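Local coordinates for protein histidinol-phosphate aminotransferase (Clostridium acetobutylicum, PDB 3FTB) that probably catalyses a pyridoxal-phosphate-dependent transamination, as expected of a histidinol-phosphate aminotransferase acting in histidine biosynthesis, at residues Val322-Cys326 with Cys327-Gly331; Ile330-Asp333 with Asp334-Arg338. All coordinates share one frame; numbering follows the deposited sequence.

Contact 1 of 2, residues Val322-Cys326 with Cys327-Gly331. With PO4 (phosphate ion), chain F.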
loop_
_atom_site.group_PDB
_atom_site.type_symbol
_atom_site.label_atom_id
_atom_site.label_comp_id
_atom_site.label_asym_id
_atom_site.label_seq_id
_atom_site.Cartn_x
_atom_site.Cartn_y
_atom_site.Cartn_z
ATOM N N VAL A 322 -12.635 3.252 26.450
ATOM C CA VAL A 322 -12.992 4.157 25.373
ATOM C C VAL A 322 -14.259 3.651 24.706
ATOM O O VAL A 322 -14.385 2.458 24.453
ATOM C CB VAL A 322 -11.874 4.248 24.322
ATOM C CG1 VAL A 322 -12.191 5.354 23.310
ATOM C CG2 VAL A 322 -10.533 4.499 24.998
ATOM N N ILE A 323 -15.202 4.552 24.443
ATOM C CA ILE A 323 -16.350 4.216 23.601
ATOM C C ILE A 323 -16.358 5.083 22.347
ATOM O O ILE A 323 -15.468 5.912 22.132
ATOM C CB ILE A 323 -17.705 4.391 24.329
ATOM C CG1 ILE A 323 -17.990 5.875 24.603
ATOM C CG2 ILE A 323 -17.733 3.562 25.611
ATOM C CD1 ILE A 323 -19.467 6.248 24.573
ATOM N N ARG A 324 -17.375 4.894 21.518
ATOM C CA ARG A 324 -17.492 5.686 20.302
ATOM C C ARG A 324 -18.694 6.607 20.379
ATOM O O ARG A 324 -19.844 6.164 20.330
ATOM C CB ARG A 324 -17.581 4.797 19.060
ATOM C CG ARG A 324 -17.484 5.557 17.745
ATOM C CD ARG A 324 -16.083 6.119 17.535
ATOM N NE ARG A 324 -15.802 6.353 16.122
ATOM C CZ ARG A 324 -16.390 7.295 15.394
ATOM N NH1 ARG A 324 -17.296 8.087 15.949
ATOM N NH2 ARG A 324 -16.080 7.441 14.111
ATOM N N ARG A 325 -18.409 7.892 20.521
ATOM C CA ARG A 325 -19.434 8.909 20.455
ATOM C C ARG A 325 -19.859 9.030 19.007
ATOM O O ARG A 325 -19.033 9.200 18.125
ATOM C CB ARG A 325 -18.882 10.232 20.964
ATOM C CG ARG A 325 -18.473 10.169 22.421
ATOM C CD ARG A 325 -17.622 11.350 22.779
ATOM N NE ARG A 325 -18.254 12.593 22.363
ATOM C CZ ARG A 325 -17.662 13.778 22.439
ATOM N NH1 ARG A 325 -16.425 13.865 22.909
ATOM N NH2 ARG A 325 -18.301 14.868 22.041
ATOM N N CYS A 326 -21.152 8.925 18.764
ATOM C CA CYS A 326 -21.654 8.904 17.407
ATOM C C CYS A 326 -22.020 10.292 16.909
ATOM O O CYS A 326 -22.794 10.429 15.962
ATOM C CB CYS A 326 -22.843 7.947 17.313
ATOM S SG CYS A 326 -22.281 6.239 17.483
ATOM N N CYS A 327 -21.447 11.311 17.545
ATOM C CA CYS A 327 -21.720 12.705 17.200
ATOM C C CYS A 327 -21.519 12.992 15.714
ATOM O O CYS A 327 -22.388 13.591 15.070
ATOM C CB CYS A 327 -20.838 13.651 18.028
ATOM S SG CYS A 327 -21.271 13.747 19.772
ATOM N N ASN A 328 -20.377 12.558 15.180
ATOM C CA ASN A 328 -19.962 12.893 13.817
ATOM C C ASN A 328 -20.491 11.955 12.710
ATOM O O ASN A 328 -20.009 11.996 11.567
ATOM C CB ASN A 328 -18.437 12.987 13.754
ATOM C CG ASN A 328 -17.761 11.730 14.252
ATOM O OD1 ASN A 328 -18.344 10.964 15.019
ATOM N ND2 ASN A 328 -16.526 11.503 13.813
ATOM N N PHE A 329 -21.468 11.112 13.054
ATOM C CA PHE A 329 -22.228 10.357 12.059
ATOM C C PHE A 329 -23.428 11.190 11.603
ATOM O O PHE A 329 -24.102 11.822 12.425
ATOM C CB PHE A 329 -22.745 9.043 12.646
ATOM C CG PHE A 329 -21.702 7.970 12.772
ATOM C CD1 PHE A 329 -21.341 7.204 11.677
ATOM C CD2 PHE A 329 -21.102 7.707 13.997
ATOM C CE1 PHE A 329 -20.399 6.198 11.802
ATOM C CE2 PHE A 329 -20.155 6.701 14.126
ATOM C CZ PHE A 329 -19.804 5.955 13.038
ATOM N N ILE A 330 -23.701 11.180 10.302
ATOM C CA ILE A 330 -24.827 11.928 9.752
ATOM C C ILE A 330 -26.161 11.260 10.070
ATOM O O ILE A 330 -26.472 10.180 9.562
ATOM C CB ILE A 330 -24.682 12.174 8.230
ATOM C CG1 ILE A 330 -23.740 13.354 7.991
ATOM C CG2 ILE A 330 -26.036 12.468 7.603
ATOM C CD1 ILE A 330 -23.637 13.761 6.554
ATOM N N GLY A 331 -26.939 11.915 10.927
ATOM C CA GLY A 331 -28.214 11.380 11.364
ATOM C C GLY A 331 -28.231 11.077 12.852
ATOM O O GLY A 331 -29.298 10.942 13.459
HETATM P P PO4 F . -15.099 3.726 12.831
HETATM O O1 PO4 F . -13.826 3.572 12.028
HETATM O O2 PO4 F . -15.921 4.862 12.269
HETATM O O3 PO4 F . -15.889 2.442 12.754
HETATM O O4 PO4 F . -14.747 4.012 14.275
#
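Arg324 NH1 serves two acceptors at once, the amide oxygen OD1 of Asn328 at 3.2 Å and, by a weak bond, the carbonyl oxygen of the next residue, Arg325. The bond to Asn328 is fairly straight at the hydrogen (152°), and NH1 lies in the carbonyl plane of the amide on a lone pair of OD1, although the amide and guanidinium planes are 38° apart. Asn328 can present this oxygen because its CG stands between the backbone N and the carbonyl carbon (chi1 55°), folding the short amide back over the turn. Asn328 itself belongs to a type I beta turn, Cys326 to Phe329, closed by Phe329 N to Cys326 O at 3.3 Å.

The turn also places CE2 of Phe329 over one face of the Arg324 guanidinium, 3.7 Å from NH1; an apolar ring suits this side, since it does not compete for the N-H groups. The small thiol of Cys326 fits beside the ring in an oblique sulfur-aromatic contact, SG to ring centroid 4.9 Å, while its CB packs 3.8 Å from Phe329 CD2. On the Arg325 side, Cys327 SG sits at the guanidinium edge, 3.9 Å from NH2; Arg325 NE is buried without a polar partner.

With NH1 tied to the turn, the other nitrogens of Arg324 meet a phosphate ion: NE reaches its O4 at 3.2 Å, and NH2 bonds O2 weakly. Arg338 from the adjoining strand grips the same ion. The phosphate probably came from the crystallisation liquor, yet two arginines gathered round one anion are consistent with the substrate-phosphate pocket of histidinol-phosphate aminotransferases, within the small domain of the fold type I pyridoxal-phosphate enzymes.

Contact 2 of 2, residues Ile330-Asp333 with Asp334-Arg338. With PO4 (phosphate ion), chain F.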
loop_
_atom_site.group_PDB
_atom_site.type_symbol
_atom_site.label_atom_id
_atom_site.label_comp_id
_atom_site.label_asym_id
_atom_site.label_seq_id
_atom_site.Cartn_x
_atom_site.Cartn_y
_atom_site.Cartn_z
ATOM N N ILE A 330 -23.701 11.180 10.302
ATOM C CA ILE A 330 -24.827 11.928 9.752
ATOM C C ILE A 330 -26.161 11.260 10.070
ATOM O O ILE A 330 -26.472 10.180 9.562
ATOM C CB ILE A 330 -24.682 12.174 8.230
ATOM C CG1 ILE A 330 -23.740 13.354 7.991
ATOM C CG2 ILE A 330 -26.036 12.468 7.603
ATOM C CD1 ILE A 330 -23.637 13.761 6.554
ATOM N N GLY A 331 -26.939 11.915 10.927
ATOM C CA GLY A 331 -28.214 11.380 11.364
ATOM C C GLY A 331 -28.231 11.077 12.852
ATOM O O GLY A 331 -29.298 10.942 13.459
ATOM N N LEU A 332 -27.045 10.973 13.442
ATOM C CA LEU A 332 -26.940 10.639 14.856
ATOM C C LEU A 332 -26.449 11.818 15.722
ATOM O O LEU A 332 -25.612 12.623 15.297
ATOM C CB LEU A 332 -26.037 9.415 15.029
ATOM C CG LEU A 332 -26.462 8.163 14.257
ATOM C CD1 LEU A 332 -25.509 7.034 14.543
ATOM C CD2 LEU A 332 -27.884 7.745 14.609
ATOM N N ASP A 333 -26.977 11.913 16.939
ATOM C CA ASP A 333 -26.591 12.977 17.866
ATOM C C ASP A 333 -25.814 12.409 19.055
ATOM O O ASP A 333 -25.276 11.304 18.968
ATOM C CB ASP A 333 -27.815 13.797 18.311
ATOM C CG ASP A 333 -28.743 13.027 19.242
ATOM O OD1 ASP A 333 -28.570 11.801 19.385
ATOM O OD2 ASP A 333 -29.646 13.660 19.837
ATOM N N ASP A 334 -25.758 13.154 20.158
ATOM C CA ASP A 334 -24.917 12.759 21.294
ATOM C C ASP A 334 -25.566 11.727 22.219
ATOM O O ASP A 334 -24.948 11.259 23.180
ATOM C CB ASP A 334 -24.473 13.981 22.096
ATOM C CG ASP A 334 -23.101 13.797 22.733
ATOM O OD1 ASP A 334 -22.321 12.947 22.250
ATOM O OD2 ASP A 334 -22.802 14.509 23.715
ATOM N N SER A 335 -26.807 11.362 21.918
ATOM C CA SER A 335 -27.482 10.327 22.681
ATOM C C SER A 335 -27.111 8.949 22.150
ATOM O O SER A 335 -27.299 7.951 22.845
ATOM C CB SER A 335 -28.991 10.516 22.632
ATOM O OG SER A 335 -29.477 10.284 21.325
ATOM N N PHE A 336 -26.590 8.885 20.922
ATOM C CA PHE A 336 -26.124 7.609 20.365
ATOM C C PHE A 336 -24.645 7.409 20.670
ATOM O O PHE A 336 -23.849 8.355 20.620
ATOM C CB PHE A 336 -26.365 7.522 18.857
ATOM C CG PHE A 336 -27.803 7.706 18.463
ATOM C CD1 PHE A 336 -28.593 6.612 18.149
ATOM C CD2 PHE A 336 -28.364 8.975 18.402
ATOM C CE1 PHE A 336 -29.917 6.777 17.785
ATOM C CE2 PHE A 336 -29.688 9.146 18.040
ATOM C CZ PHE A 336 -30.466 8.050 17.729
ATOM N N VAL A 337 -24.298 6.176 21.024
ATOM C CA VAL A 337 -22.920 5.794 21.280
ATOM C C VAL A 337 -22.759 4.386 20.719
ATOM O O VAL A 337 -23.744 3.641 20.627
ATOM C CB VAL A 337 -22.622 5.740 22.775
ATOM C CG1 VAL A 337 -22.570 7.139 23.385
ATOM C CG2 VAL A 337 -23.667 4.886 23.477
ATOM N N ARG A 338 -21.536 4.018 20.335
ATOM C CA ARG A 338 -21.276 2.691 19.760
ATOM C C ARG A 338 -20.297 1.918 20.640
ATOM O O ARG A 338 -19.270 2.449 21.061
ATOM C CB ARG A 338 -20.730 2.798 18.328
ATOM C CG ARG A 338 -20.617 1.462 17.586
ATOM C CD ARG A 338 -19.783 1.606 16.308
ATOM N NE ARG A 338 -18.357 1.733 16.610
ATOM C CZ ARG A 338 -17.468 2.335 15.821
ATOM N NH1 ARG A 338 -17.855 2.895 14.680
ATOM N NH2 ARG A 338 -16.186 2.387 16.180
HETATM P P PO4 F . -15.099 3.726 12.831
HETATM O O1 PO4 F . -13.826 3.572 12.028
HETATM O O2 PO4 F . -15.921 4.862 12.269
HETATM O O3 PO4 F . -15.889 2.442 12.754
HETATM O O4 PO4 F . -14.747 4.012 14.275
#
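Leu332 drops its CD2 methyl almost squarely onto one face of the Phe336 ring, a CH-pi contact 3.7 Å from the ring centroid and only 7° off its normal. A branched aliphatic side chain suits a flat ring here, and Leu301 of strand 299-304 also packs on Phe336. Near the plane of the same ring, Asp333 OD1 meets the edge tightly, 3.0 Å from CD2, where the slightly positive ring hydrogens can favour an oxygen.

The Asp333 end of the contact, by contrast, is exposed and polar. Its CG sits between the backbone N and the carbonyl carbon (chi1 71°), which carries OD1 over the following turn. There OD1 accepts Ser335 N at 3.1 Å, from above the carboxylate plane, making an Asx turn, and Ser335 OG at 2.6 Å through its syn lone pair. Further along the strand and buried again, Arg338 gives NH2 to O4 of the phosphate ion at 2.9 Å and NH1, weakly, to O3.

Ser335 OG in turn accepts from Arg303 NE, so the hydroxyl relays between cation and carboxylate; this chain, with two donors on OD1, would probably favour an ionised Asp333.

In the fold
Strand 321-325 leads into contact 1, where the turn 326-329 breaks away from the sheet. The loop then runs through Ile330 and Gly331, shared by both contacts, and contact 2 closes its far end at the turn 333-336, feeding strand 336-340. The contacts therefore follow one another with a small overlap, neither nesting nor crossing. The two strands return antiparallel as neighbours in the five-stranded sheet, with Arg324 O and Arg338 N probably hydrogen-bonded 2.7 Å apart, and the side chains of both arginines reach one phosphate ion. At the loop's middle, Ile330 packs on Phe124 and Tyr126, joining this connection to edge strand 121-126 of the seven-stranded sheet.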